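PDB 5B3V: biliverdin reductase from Synechocystis sp., which probably reduces biliverdin IX alpha to bilirubin with NADPH, which it binds on a Rossmann-fold domain. Local coordinates for residues V41-N46 / V60-S65; L127-H132 / L304-E309; F217-A222 / E242-N247. All coordinates share one frame; numbering follows the deposited sequence.

How the contacts relate
Contacts 1 and 2 lie at the two borders of the parallel Rossmann sheet: contact 1 joins strands 38-44 and 61-62 on one side, and contact 2 involves strand 128-131 on the other. Their centres are about 25 Å apart, yet both touch the bound NADP, one beside the adenine and the other beside the nicotinamide. Contact 3 belongs to the mixed sheet of the C-terminal domain, centre to centre about 34 Å from contact 1 and about 31 Å from contact 2. Along the chain contact 1 closes first; contact 2 then spans the C-terminal sheet, so contact 3 is nested within its loop. Contact 2 thereby ties the chain's last helix to the nucleotide-binding domain.

Contact 1 of 3, residues V41-N46 / V60-S65; sequences VSFWGN and VRPQQS. With NAP (NADP nicotinamide-adenine-dinucleotide phosphate), chain E.
Phe43 is gripped from two directions by segment 60-65. Pro62 CB sits over one face of its ring, a CH-pi contact 3.9 Å from the centroid, while Val60 brings CG1 to within 3.4 Å of Phe43 CD2 and its carbonyl oxygen to the ring edge. With CG placed between the backbone N and the carbonyl carbon (chi1 84°), the ring reaches Val60 and Pro62. Replacing Phe43 by an alanine is likely to open a gap beside Val60 CG1 and leave Pro62 without the aromatic face it rests on. The backbones are joined by Gln63 N, which donates to Phe43 O at 2.9 Å, nearly in line with the carbonyl. Trp44 lays one face of its indole on Ser65, CD1 being 3.4 Å from Ser65 C, and its edge meets the carbonyl oxygens of Gln63 and Gln64. Its CH2 lies 3.9 Å from C2A of the adenine, and Asn46 belongs to the NADP site. On the looser side, Ser42 and Gln63 are bridged by a water accepting from Ser42 OG and Gln63 NE2 (2.6 Å), and Arg61 and Gln64 are exposed. The segments contain the end of strand 38-44 and the weakly bonded strand 61-62 of a beta-alpha-beta unit whose crossover is helix 48-58; Phe54 and Ala55 of that helix meet the Phe43 ring, strand 14-19 pairs with 38-44, and helix 66-71 covers Ser42 and Trp44.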
loop_
_atom_site.group_PDB
_atom_site.type_symbol
_atom_site.label_atom_id
_atom_site.label_comp_id
_atom_site.label_asym_id
_atom_site.label_seq_id
_atom_site.Cartn_x
_atom_site.Cartn_y
_atom_site.Cartn_z
ATOM N N VAL A 41 23.187 1.343 -3.105
ATOM C CA VAL A 41 24.389 0.583 -2.786
ATOM C C VAL A 41 24.240 -0.887 -3.147
ATOM O O VAL A 41 25.084 -1.449 -3.845
ATOM C CB VAL A 41 24.742 0.761 -1.294
ATOM C CG1 VAL A 41 25.930 -0.105 -0.926
ATOM C CG2 VAL A 41 25.033 2.218 -1.011
ATOM N N SER A 42 23.172 -1.532 -2.677
ATOM C CA SER A 42 22.988 -2.963 -2.880
ATOM C C SER A 42 21.518 -3.247 -3.163
ATOM O O SER A 42 20.665 -2.355 -3.103
ATOM C CB SER A 42 23.489 -3.760 -1.672
ATOM O OG SER A 42 22.863 -3.329 -0.475
ATOM N N PHE A 43 21.226 -4.504 -3.485
ATOM C CA PHE A 43 19.858 -4.949 -3.714
ATOM C C PHE A 43 19.814 -6.466 -3.590
ATOM O O PHE A 43 20.834 -7.144 -3.742
ATOM C CB PHE A 43 19.331 -4.498 -5.081
ATOM C CG PHE A 43 19.719 -5.401 -6.217
ATOM C CD1 PHE A 43 18.860 -6.395 -6.657
ATOM C CD2 PHE A 43 20.942 -5.251 -6.847
ATOM C CE1 PHE A 43 19.217 -7.220 -7.703
ATOM C CE2 PHE A 43 21.305 -6.073 -7.895
ATOM C CZ PHE A 43 20.441 -7.058 -8.324
ATOM N N TRP A 44 18.621 -6.988 -3.309
ATOM C CA TRP A 44 18.399 -8.425 -3.211
ATOM C C TRP A 44 17.140 -8.791 -3.982
ATOM O O TRP A 44 16.156 -8.046 -3.969
ATOM C CB TRP A 44 18.281 -8.871 -1.746
ATOM C CG TRP A 44 17.920 -10.308 -1.586
ATOM C CD1 TRP A 44 18.753 -11.381 -1.691
ATOM C CD2 TRP A 44 16.625 -10.833 -1.279
ATOM N NE1 TRP A 44 18.055 -12.544 -1.474
ATOM C CE2 TRP A 44 16.746 -12.234 -1.218
ATOM C CE3 TRP A 44 15.373 -10.253 -1.051
ATOM C CZ2 TRP A 44 15.662 -13.066 -0.939
ATOM C CZ3 TRP A 44 14.301 -11.078 -0.775
ATOM C CH2 TRP A 44 14.450 -12.469 -0.721
ATOM N N GLY A 45 17.177 -9.937 -4.660
ATOM C CA GLY A 45 16.057 -10.355 -5.483
ATOM C C GLY A 45 15.635 -11.798 -5.298
ATOM O O GLY A 45 15.792 -12.372 -4.215
ATOM N N ASN A 46 14.998 -12.343 -6.308
ATOM C CA ASN A 46 14.461 -13.680 -6.269
ATOM C C ASN A 46 14.897 -14.548 -7.433
ATOM O O ASN A 46 15.805 -15.269 -7.281
ATOM C CB ASN A 46 12.946 -13.589 -6.091
ATOM C CG ASN A 46 12.266 -14.910 -6.066
ATOM O OD1 ASN A 46 11.498 -15.216 -6.943
ATOM N ND2 ASN A 46 12.525 -15.674 -5.070
ATOM N N VAL A 60 24.134 -2.076 -9.923
ATOM C CA VAL A 60 24.325 -2.433 -8.546
ATOM C C VAL A 60 24.571 -3.906 -8.444
ATOM O O VAL A 60 24.075 -4.620 -9.234
ATOM C CB VAL A 60 23.102 -1.988 -7.703
ATOM C CG1 VAL A 60 23.091 -2.647 -6.366
ATOM C CG2 VAL A 60 23.147 -0.512 -7.447
ATOM N N ARG A 61 25.334 -4.368 -7.473
ATOM C CA ARG A 61 25.560 -5.801 -7.352
ATOM C C ARG A 61 24.677 -6.413 -6.268
ATOM O O ARG A 61 24.380 -5.769 -5.254
ATOM C CB ARG A 61 27.029 -6.089 -7.039
ATOM C CG ARG A 61 27.941 -5.930 -8.241
ATOM C CD ARG A 61 29.397 -5.781 -7.829
ATOM N NE ARG A 61 29.628 -4.584 -7.023
ATOM C CZ ARG A 61 29.667 -4.565 -5.694
ATOM N NH1 ARG A 61 29.493 -5.682 -5.001
ATOM N NH2 ARG A 61 29.885 -3.424 -5.055
ATOM N N PRO A 62 24.249 -7.665 -6.462
ATOM C CA PRO A 62 23.253 -8.255 -5.559
ATOM C C PRO A 62 23.826 -8.997 -4.360
ATOM O O PRO A 62 24.781 -9.769 -4.477
ATOM C CB PRO A 62 22.491 -9.211 -6.484
ATOM C CG PRO A 62 23.534 -9.671 -7.455
ATOM C CD PRO A 62 24.476 -8.501 -7.656
ATOM N N GLN A 63 23.225 -8.766 -3.193
ATOM C CA GLN A 63 23.544 -9.558 -2.015
ATOM C C GLN A 63 23.066 -10.993 -2.205
ATOM O O GLN A 63 22.137 -11.268 -2.971
ATOM C CB GLN A 63 22.902 -8.947 -0.769
ATOM C CG GLN A 63 23.321 -7.510 -0.472
ATOM C CD GLN A 63 24.685 -7.412 0.192
ATOM O OE1 GLN A 63 25.441 -8.383 0.234
ATOM N NE2 GLN A 63 25.003 -6.235 0.718
ATOM N N GLN A 64 23.714 -11.920 -1.498
ATOM C CA GLN A 64 23.329 -13.323 -1.621
ATOM C C GLN A 64 22.015 -13.608 -0.903
ATOM O O GLN A 64 21.239 -14.460 -1.349
ATOM C CB GLN A 64 24.444 -14.226 -1.089
ATOM C CG GLN A 64 24.786 -14.027 0.382
ATOM C CD GLN A 64 25.929 -14.915 0.846
ATOM O OE1 GLN A 64 26.962 -15.015 0.181
ATOM N NE2 GLN A 64 25.747 -15.567 1.989
ATOM N N SER A 65 21.746 -12.906 0.195
ATOM C CA SER A 65 20.515 -13.082 0.950
ATOM C C SER A 65 20.059 -11.723 1.457
ATOM O O SER A 65 20.852 -10.782 1.557
ATOM C CB SER A 65 20.703 -14.053 2.125
ATOM O OG SER A 65 21.592 -13.523 3.094
HETATM P PA NAP E . 6.452 -7.329 -8.202
HETATM O O1A NAP E . 6.668 -6.428 -9.353
HETATM O O2A NAP E . 5.930 -8.689 -8.437
HETATM O O5B NAP E . 7.869 -7.468 -7.440
HETATM C C5B NAP E . 8.194 -8.406 -6.411
HETATM C C4B NAP E . 9.720 -8.680 -6.312
HETATM O O4B NAP E . 9.129 -9.974 -5.926
HETATM C C3B NAP E . 10.759 -9.384 -7.237
HETATM O O3B NAP E . 12.047 -9.392 -6.612
HETATM C C2B NAP E . 10.099 -10.723 -7.221
HETATM O O2B NAP E . 10.826 -11.847 -7.802
HETATM C C1B NAP E . 10.205 -10.843 -5.699
HETATM N N9A NAP E . 9.614 -12.124 -5.304
HETATM C C8A NAP E . 8.632 -12.740 -5.955
HETATM N N7A NAP E . 8.397 -13.891 -5.333
HETATM C C5A NAP E . 9.251 -14.000 -4.316
HETATM C C6A NAP E . 9.409 -14.961 -3.406
HETATM N N6A NAP E . 8.586 -16.002 -3.508
HETATM N N1A NAP E . 10.340 -14.887 -2.443
HETATM C C2A NAP E . 11.164 -13.758 -2.403
HETATM N N3A NAP E . 10.977 -12.760 -3.373
HETATM C C4A NAP E . 10.035 -12.920 -4.320
HETATM O O3 NAP E . 5.412 -6.611 -7.187
HETATM P PN NAP E . 5.286 -5.067 -6.718
HETATM O O1N NAP E . 3.952 -4.573 -7.117
HETATM O O2N NAP E . 6.503 -4.348 -7.150
HETATM O O5D NAP E . 5.312 -5.173 -5.110
HETATM C C5D NAP E . 6.341 -4.947 -4.152
HETATM C C4D NAP E . 5.655 -4.844 -2.756
HETATM O O4D NAP E . 4.952 -3.762 -3.510
HETATM C C3D NAP E . 4.293 -5.296 -2.160
HETATM O O3D NAP E . 4.193 -4.847 -0.808
HETATM C C2D NAP E . 3.380 -4.521 -3.034
HETATM O O2D NAP E . 2.037 -4.598 -2.545
HETATM C C1D NAP E . 3.971 -3.209 -2.643
HETATM N N1N NAP E . 3.269 -2.133 -3.370
HETATM C C2N NAP E . 3.328 -2.115 -4.763
HETATM C C3N NAP E . 2.677 -1.115 -5.469
HETATM C C7N NAP E . 2.753 -1.090 -6.852
HETATM O O7N NAP E . 3.292 -1.995 -7.482
HETATM N N7N NAP E . 2.171 -0.048 -7.420
HETATM C C4N NAP E . 1.989 -0.108 -4.801
HETATM C C5N NAP E . 1.923 -0.124 -3.414
HETATM C C6N NAP E . 2.564 -1.128 -2.697
HETATM P P2B NAP E . 11.216 -12.104 -9.326
HETATM O O1X NAP E . 10.963 -13.545 -9.447
HETATM O O2X NAP E . 10.321 -11.226 -10.092
HETATM O O3X NAP E . 12.644 -11.716 -9.376
HETATM O O HOH W 1 23.308 -4.458 1.683
#

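Contact 2 of 3, residues L127-H132 / L304-E309; sequences LLHVEH and LYVDLE. With NAP (NADP nicotinamide-adenine-dinucleotide phosphate), chain E.
Leu304 packs on the His129 imidazole with both methyls: CD2 lies over one face, offset toward the rim, and CD1 comes within 3.6 Å of His129 ND1. CD1 also meets the tip of Leu127. Next, Tyr305 turns its ring across to the end of the strand segment, with CG between the backbone N and the carbonyl carbon (chi1 66°). There its hydroxyl oxygen accepts the backbone N-H of His132 in a nearly straight bond of 2.8 Å (168° at the hydrogen), and its ring edge faces His132 O. Asp290 OD1 of helix 286-300 is hydrogen-bonded to both this hydroxyl and His129 NE2, which ties the two side chains to one carboxylate oxygen. Val306 points at the strand: CG1 lies 3.6 Å from His129 CE1 and equally close to Val130 O, whereas CG2 approaches His132 CD2. A water in the plane of the His129 ring, at its edge, donates to Val306 O and lies 2.6 Å from His129 ND1. The strand so met, 128-131, is the border strand of the Rossmann sheet, and Glu131 reaches the cofactor, its OE1 being 3.5 Å from C6N of the nicotinamide ring. Beyond Asp307, at the N-cap position, helix 308-324 begins. Leu308 opens it with CG trans to the backbone N (chi1 178°), a torsion that carries the fork of the side chain to the strand. CD2 rests against Leu128, 3.6 Å from Leu128 CD2 and close to the carbonyl oxygen, while CD1 takes Val130 CG2 at 3.9 Å. Helix 111-124 flanks this apolar patch, with Leu117 and Ala121 on Leu128 and Gln118 on Leu308.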
loop_
_atom_site.group_PDB
_atom_site.type_symbol
_atom_site.label_atom_id
_atom_site.label_comp_id
_atom_site.label_asym_id
_atom_site.label_seq_id
_atom_site.Cartn_x
_atom_site.Cartn_y
_atom_site.Cartn_z
ATOM N N LEU A 127 13.941 5.619 11.333
ATOM C CA LEU A 127 12.757 5.906 10.537
ATOM C C LEU A 127 12.047 4.619 10.143
ATOM O O LEU A 127 12.663 3.700 9.592
ATOM C CB LEU A 127 13.133 6.688 9.280
ATOM C CG LEU A 127 11.977 6.827 8.285
ATOM C CD1 LEU A 127 10.865 7.694 8.863
ATOM C CD2 LEU A 127 12.453 7.368 6.945
ATOM N N LEU A 128 10.748 4.559 10.418
ATOM C CA LEU A 128 9.889 3.474 9.952
ATOM C C LEU A 128 8.727 4.116 9.204
ATOM O O LEU A 128 7.775 4.602 9.824
ATOM C CB LEU A 128 9.397 2.610 11.105
ATOM C CG LEU A 128 8.427 1.494 10.717
ATOM C CD1 LEU A 128 9.051 0.590 9.669
ATOM C CD2 LEU A 128 8.015 0.693 11.939
ATOM N N HIS A 129 8.812 4.125 7.878
ATOM C CA HIS A 129 7.809 4.749 7.028
ATOM C C HIS A 129 7.197 3.704 6.107
ATOM O O HIS A 129 7.918 2.911 5.493
ATOM C CB HIS A 129 8.420 5.881 6.201
ATOM C CG HIS A 129 7.548 6.343 5.075
ATOM N ND1 HIS A 129 6.397 7.076 5.275
ATOM C CD2 HIS A 129 7.653 6.165 3.737
ATOM C CE1 HIS A 129 5.836 7.335 4.107
ATOM N NE2 HIS A 129 6.578 6.793 3.158
ATOM N N VAL A 130 5.870 3.703 6.023
ATOM C CA VAL A 130 5.139 2.888 5.060
ATOM C C VAL A 130 4.644 3.799 3.947
ATOM O O VAL A 130 3.996 4.821 4.207
ATOM C CB VAL A 130 3.970 2.137 5.719
ATOM C CG1 VAL A 130 3.206 1.332 4.672
ATOM C CG2 VAL A 130 4.482 1.229 6.822
ATOM N N GLU A 131 4.963 3.436 2.710
ATOM C CA GLU A 131 4.505 4.200 1.562
ATOM C C GLU A 131 3.009 3.991 1.354
ATOM O O GLU A 131 2.492 2.881 1.506
ATOM C CB GLU A 131 5.295 3.788 0.317
ATOM C CG GLU A 131 4.603 4.023 -1.022
ATOM C CD GLU A 131 3.628 2.916 -1.383
ATOM O OE1 GLU A 131 3.988 1.733 -1.230
ATOM O OE2 GLU A 131 2.496 3.234 -1.799
ATOM N N HIS A 132 2.309 5.077 0.995
ATOM C CA HIS A 132 0.875 5.031 0.691
ATOM C C HIS A 132 0.609 5.984 -0.475
ATOM O O HIS A 132 0.168 7.120 -0.288
ATOM C CB HIS A 132 0.030 5.384 1.911
ATOM C CG HIS A 132 -0.057 4.284 2.922
ATOM N ND1 HIS A 132 -1.049 3.325 2.891
ATOM C CD2 HIS A 132 0.722 3.988 3.988
ATOM C CE1 HIS A 132 -0.875 2.486 3.896
ATOM N NE2 HIS A 132 0.192 2.866 4.576
ATOM N N LEU A 304 6.232 13.744 6.956
ATOM C CA LEU A 304 5.789 12.902 5.857
ATOM C C LEU A 304 4.288 13.045 5.630
ATOM O O LEU A 304 3.519 13.344 6.549
ATOM C CB LEU A 304 6.152 11.443 6.125
ATOM C CG LEU A 304 7.647 11.158 5.957
ATOM C CD1 LEU A 304 8.071 9.950 6.773
ATOM C CD2 LEU A 304 7.988 10.960 4.485
ATOM N N TYR A 305 3.875 12.826 4.379
ATOM C CA TYR A 305 2.482 13.030 3.993
ATOM C C TYR A 305 1.539 12.060 4.686
ATOM O O TYR A 305 0.347 12.358 4.812
ATOM C CB TYR A 305 2.336 12.899 2.478
ATOM C CG TYR A 305 2.606 11.503 1.970
ATOM C CD1 TYR A 305 3.899 11.090 1.682
ATOM C CD2 TYR A 305 1.570 10.596 1.782
ATOM C CE1 TYR A 305 4.155 9.818 1.222
ATOM C CE2 TYR A 305 1.817 9.320 1.321
ATOM C CZ TYR A 305 3.112 8.935 1.041
ATOM O OH TYR A 305 3.373 7.665 0.580
ATOM N N VAL A 306 2.041 10.906 5.115
ATOM C CA VAL A 306 1.266 9.930 5.866
ATOM C C VAL A 306 2.028 9.612 7.143
ATOM O O VAL A 306 3.262 9.601 7.166
ATOM C CB VAL A 306 0.996 8.646 5.040
ATOM C CG1 VAL A 306 2.301 7.913 4.734
ATOM C CG2 VAL A 306 0.007 7.734 5.754
ATOM N N ASP A 307 1.285 9.387 8.218
ATOM C CA ASP A 307 1.882 8.966 9.472
ATOM C C ASP A 307 1.960 7.450 9.527
ATOM O O ASP A 307 1.130 6.744 8.950
ATOM C CB ASP A 307 1.079 9.489 10.667
ATOM C CG ASP A 307 1.153 10.993 10.806
ATOM O OD1 ASP A 307 2.109 11.589 10.267
ATOM O OD2 ASP A 307 0.268 11.576 11.465
ATOM N N LEU A 308 2.988 6.951 10.217
ATOM C CA LEU A 308 3.061 5.520 10.492
ATOM C C LEU A 308 1.857 5.068 11.309
ATOM O O LEU A 308 1.359 3.950 11.132
ATOM C CB LEU A 308 4.363 5.193 11.219
ATOM C CG LEU A 308 4.551 3.725 11.601
ATOM C CD1 LEU A 308 4.542 2.843 10.360
ATOM C CD2 LEU A 308 5.829 3.540 12.398
ATOM N N GLU A 309 1.372 5.936 12.200
ATOM C CA GLU A 309 0.189 5.628 12.996
ATOM C C GLU A 309 -1.015 5.338 12.106
ATOM O O GLU A 309 -1.781 4.402 12.368
ATOM C CB GLU A 309 -0.108 6.793 13.941
ATOM C CG GLU A 309 -0.978 6.441 15.133
ATOM C CD GLU A 309 -0.256 5.576 16.144
ATOM O OE1 GLU A 309 -0.545 4.363 16.216
ATOM O OE2 GLU A 309 0.608 6.116 16.867
HETATM P PA NAP E . 6.452 -7.329 -8.202
HETATM O O1A NAP E . 6.668 -6.428 -9.353
HETATM O O2A NAP E . 5.930 -8.689 -8.437
HETATM O O5B NAP E . 7.869 -7.468 -7.440
HETATM C C5B NAP E . 8.194 -8.406 -6.411
HETATM C C4B NAP E . 9.720 -8.680 -6.312
HETATM O O4B NAP E . 9.129 -9.974 -5.926
HETATM C C3B NAP E . 10.759 -9.384 -7.237
HETATM O O3B NAP E . 12.047 -9.392 -6.612
HETATM C C2B NAP E . 10.099 -10.723 -7.221
HETATM O O2B NAP E . 10.826 -11.847 -7.802
HETATM C C1B NAP E . 10.205 -10.843 -5.699
HETATM N N9A NAP E . 9.614 -12.124 -5.304
HETATM C C8A NAP E . 8.632 -12.740 -5.955
HETATM N N7A NAP E . 8.397 -13.891 -5.333
HETATM C C5A NAP E . 9.251 -14.000 -4.316
HETATM C C6A NAP E . 9.409 -14.961 -3.406
HETATM N N6A NAP E . 8.586 -16.002 -3.508
HETATM N N1A NAP E . 10.340 -14.887 -2.443
HETATM C C2A NAP E . 11.164 -13.758 -2.403
HETATM N N3A NAP E . 10.977 -12.760 -3.373
HETATM C C4A NAP E . 10.035 -12.920 -4.320
HETATM O O3 NAP E . 5.412 -6.611 -7.187
HETATM P PN NAP E . 5.286 -5.067 -6.718
HETATM O O1N NAP E . 3.952 -4.573 -7.117
HETATM O O2N NAP E . 6.503 -4.348 -7.150
HETATM O O5D NAP E . 5.312 -5.173 -5.110
HETATM C C5D NAP E . 6.341 -4.947 -4.152
HETATM C C4D NAP E . 5.655 -4.844 -2.756
HETATM O O4D NAP E . 4.952 -3.762 -3.510
HETATM C C3D NAP E . 4.293 -5.296 -2.160
HETATM O O3D NAP E . 4.193 -4.847 -0.808
HETATM C C2D NAP E . 3.380 -4.521 -3.034
HETATM O O2D NAP E . 2.037 -4.598 -2.545
HETATM C C1D NAP E . 3.971 -3.209 -2.643
HETATM N N1N NAP E . 3.269 -2.133 -3.370
HETATM C C2N NAP E . 3.328 -2.115 -4.763
HETATM C C3N NAP E . 2.677 -1.115 -5.469
HETATM C C7N NAP E . 2.753 -1.090 -6.852
HETATM O O7N NAP E . 3.292 -1.995 -7.482
HETATM N N7N NAP E . 2.171 -0.048 -7.420
HETATM C C4N NAP E . 1.989 -0.108 -4.801
HETATM C C5N NAP E . 1.923 -0.124 -3.414
HETATM C C6N NAP E . 2.564 -1.128 -2.697
HETATM P P2B NAP E . 11.216 -12.104 -9.326
HETATM O O1X NAP E . 10.963 -13.545 -9.447
HETATM O O2X NAP E . 10.321 -11.226 -10.092
HETATM O O3X NAP E . 12.644 -11.716 -9.376
HETATM O O HOH W 2 4.861 7.415 7.316
#

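Contact 3 of 3, residues F217-A222 / E242-N247; sequences FRACLA and EVFHQN
Arg218 and Glu242 form a salt bridge: NH1 donates to Glu242 OE1 at 2.8 Å, with 158° at the hydrogen. The oxygen lies close to the guanidinium plane, but the two flat groups are turned 53° against each other, so a single N-H makes the bond instead of a paired, coplanar grip. Arg218 runs extended from CG to NE and crosses the glutamate at about a right angle, its CB and CD passing beside the carboxylate. The other oxygen, Glu242 OE2, accepts from the backbone N of Ala167, so the carboxylate is held at both ends and its rotation is restricted. One backbone bond accompanies the salt bridge, Glu242 N to Arg218 O at 3.0 Å, the donor standing above the carbonyl plane.

The remaining contacts are made by apolar side chains. The methyl of Ala219 meets Val243 CG2 at 3.7 Å. Phe244, with CG trans to its own carbonyl carbon (chi1 -62°), brings the far edge of its ring to the strand: CZ is 4.0 Å from Leu221 CB, and CE2 lies by a polar atom, the carbonyl oxygen of Cys220, at the ring edge. Val243 CG2 covers one face of the same ring near its rim.

Arg218 and Ala219 both face Trp209 of strand 199-210 and form a classic beta bulge in strand 217-228. Glu242 directly follows strand 233-241, the antiparallel neighbour of strand 217-228, so the loop leaving that strand is fastened beside the bulge, in the large mixed sheet of the C-terminal domain characteristic of the Gfo/Idh/MocA family.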
loop_
_atom_site.group_PDB
_atom_site.type_symbol
_atom_site.label_atom_id
_atom_site.label_comp_id
_atom_site.label_asym_id
_atom_site.label_seq_id
_atom_site.Cartn_x
_atom_site.Cartn_y
_atom_site.Cartn_z
ATOM N N PHE A 217 -4.571 -19.264 -5.605
ATOM C CA PHE A 217 -5.987 -19.116 -5.919
ATOM C C PHE A 217 -6.128 -18.435 -7.270
ATOM O O PHE A 217 -5.343 -17.547 -7.611
ATOM C CB PHE A 217 -6.751 -18.328 -4.833
ATOM C CG PHE A 217 -6.150 -16.984 -4.504
ATOM C CD1 PHE A 217 -6.438 -15.865 -5.268
ATOM C CD2 PHE A 217 -5.317 -16.840 -3.405
ATOM C CE1 PHE A 217 -5.887 -14.636 -4.956
ATOM C CE2 PHE A 217 -4.764 -15.613 -3.086
ATOM C CZ PHE A 217 -5.049 -14.512 -3.862
ATOM N N ARG A 218 -7.130 -18.855 -8.038
ATOM C CA ARG A 218 -7.366 -18.212 -9.322
ATOM C C ARG A 218 -8.201 -16.948 -9.192
ATOM O O ARG A 218 -8.181 -16.112 -10.103
ATOM C CB ARG A 218 -8.033 -19.190 -10.296
ATOM C CG ARG A 218 -9.290 -19.859 -9.764
ATOM C CD ARG A 218 -9.620 -21.119 -10.555
ATOM N NE ARG A 218 -11.010 -21.533 -10.395
ATOM C CZ ARG A 218 -11.997 -21.169 -11.207
ATOM N NH1 ARG A 218 -11.748 -20.376 -12.243
ATOM N NH2 ARG A 218 -13.233 -21.593 -10.985
ATOM N N ALA A 219 -8.915 -16.781 -8.079
ATOM C CA ALA A 219 -9.715 -15.585 -7.850
ATOM C C ALA A 219 -10.044 -15.463 -6.369
ATOM O O ALA A 219 -9.995 -16.440 -5.616
ATOM C CB ALA A 219 -11.002 -15.599 -8.682
ATOM N N CYS A 220 -10.377 -14.236 -5.969
ATOM C CA CYS A 220 -10.814 -13.953 -4.612
ATOM C C CYS A 220 -11.767 -12.768 -4.638
ATOM O O CYS A 220 -11.597 -11.828 -5.420
ATOM C CB CYS A 220 -9.633 -13.662 -3.672
ATOM S SG CYS A 220 -8.686 -12.170 -4.048
ATOM N N LEU A 221 -12.785 -12.840 -3.788
ATOM C CA LEU A 221 -13.698 -11.733 -3.533
ATOM C C LEU A 221 -13.650 -11.434 -2.043
ATOM O O LEU A 221 -13.948 -12.310 -1.222
ATOM C CB LEU A 221 -15.124 -12.071 -3.975
ATOM C CG LEU A 221 -16.225 -11.040 -3.705
ATOM C CD1 LEU A 221 -16.016 -9.771 -4.520
ATOM C CD2 LEU A 221 -17.589 -11.645 -3.984
ATOM N N ALA A 222 -13.252 -10.214 -1.699
ATOM C CA ALA A 222 -13.192 -9.760 -0.319
ATOM C C ALA A 222 -14.071 -8.531 -0.166
ATOM O O ALA A 222 -13.887 -7.538 -0.878
ATOM C CB ALA A 222 -11.755 -9.437 0.101
ATOM N N GLU A 242 -10.057 -14.962 -12.107
ATOM C CA GLU A 242 -10.647 -15.556 -13.301
ATOM C C GLU A 242 -12.165 -15.428 -13.367
ATOM O O GLU A 242 -12.722 -15.479 -14.469
ATOM C CB GLU A 242 -10.258 -17.033 -13.391
ATOM C CG GLU A 242 -8.802 -17.281 -13.766
ATOM C CD GLU A 242 -8.413 -18.748 -13.681
ATOM O OE1 GLU A 242 -9.295 -19.585 -13.394
ATOM O OE2 GLU A 242 -7.225 -19.068 -13.903
ATOM N N VAL A 243 -12.859 -15.281 -12.233
ATOM C CA VAL A 243 -14.320 -15.289 -12.257
ATOM C C VAL A 243 -14.920 -13.912 -12.488
ATOM O O VAL A 243 -16.152 -13.781 -12.506
ATOM C CB VAL A 243 -14.910 -15.871 -10.958
ATOM C CG1 VAL A 243 -14.487 -17.319 -10.785
ATOM C CG2 VAL A 243 -14.493 -15.029 -9.764
ATOM N N PHE A 244 -14.100 -12.883 -12.667
ATOM C CA PHE A 244 -14.589 -11.521 -12.832
ATOM C C PHE A 244 -14.505 -11.123 -14.300
ATOM O O PHE A 244 -13.421 -11.131 -14.893
ATOM C CB PHE A 244 -13.798 -10.551 -11.958
ATOM C CG PHE A 244 -13.924 -10.830 -10.488
ATOM C CD1 PHE A 244 -15.081 -10.500 -9.803
ATOM C CD2 PHE A 244 -12.889 -11.430 -9.793
ATOM C CE1 PHE A 244 -15.198 -10.756 -8.448
ATOM C CE2 PHE A 244 -13.002 -11.689 -8.439
ATOM C CZ PHE A 244 -14.156 -11.351 -7.767
ATOM N N HIS A 245 -15.650 -10.764 -14.875
ATOM C CA HIS A 245 -15.745 -10.429 -16.286
ATOM C C HIS A 245 -15.947 -8.943 -16.534
ATOM O O HIS A 245 -16.039 -8.533 -17.695
ATOM C CB HIS A 245 -16.879 -11.228 -16.933
ATOM C CG HIS A 245 -16.604 -12.697 -17.004
ATOM N ND1 HIS A 245 -16.753 -13.531 -15.916
ATOM C CD2 HIS A 245 -16.167 -13.476 -18.022
ATOM C CE1 HIS A 245 -16.423 -14.761 -16.263
ATOM N NE2 HIS A 245 -16.070 -14.757 -17.536
ATOM N N GLN A 246 -16.004 -8.127 -15.486
ATOM C CA GLN A 246 -16.190 -6.691 -15.643
ATOM C C GLN A 246 -15.337 -5.962 -14.620
ATOM O O GLN A 246 -15.566 -6.092 -13.414
ATOM C CB GLN A 246 -17.658 -6.301 -15.485
ATOM C CG GLN A 246 -17.930 -4.859 -15.846
ATOM C CD GLN A 246 -18.902 -4.199 -14.899
ATOM O OE1 GLN A 246 -19.237 -4.751 -13.851
ATOM N NE2 GLN A 246 -19.355 -3.003 -15.257
ATOM N N ASN A 247 -14.370 -5.188 -15.099
ATOM C CA ASN A 247 -13.525 -4.411 -14.208
ATOM C C ASN A 247 -14.280 -3.205 -13.667
ATOM O O ASN A 247 -15.204 -2.685 -14.299
ATOM C CB ASN A 247 -12.258 -3.952 -14.927
ATOM C CG ASN A 247 -11.356 -5.104 -15.297
ATOM O OD1 ASN A 247 -11.563 -6.234 -14.857
ATOM N ND2 ASN A 247 -10.339 -4.824 -16.099
#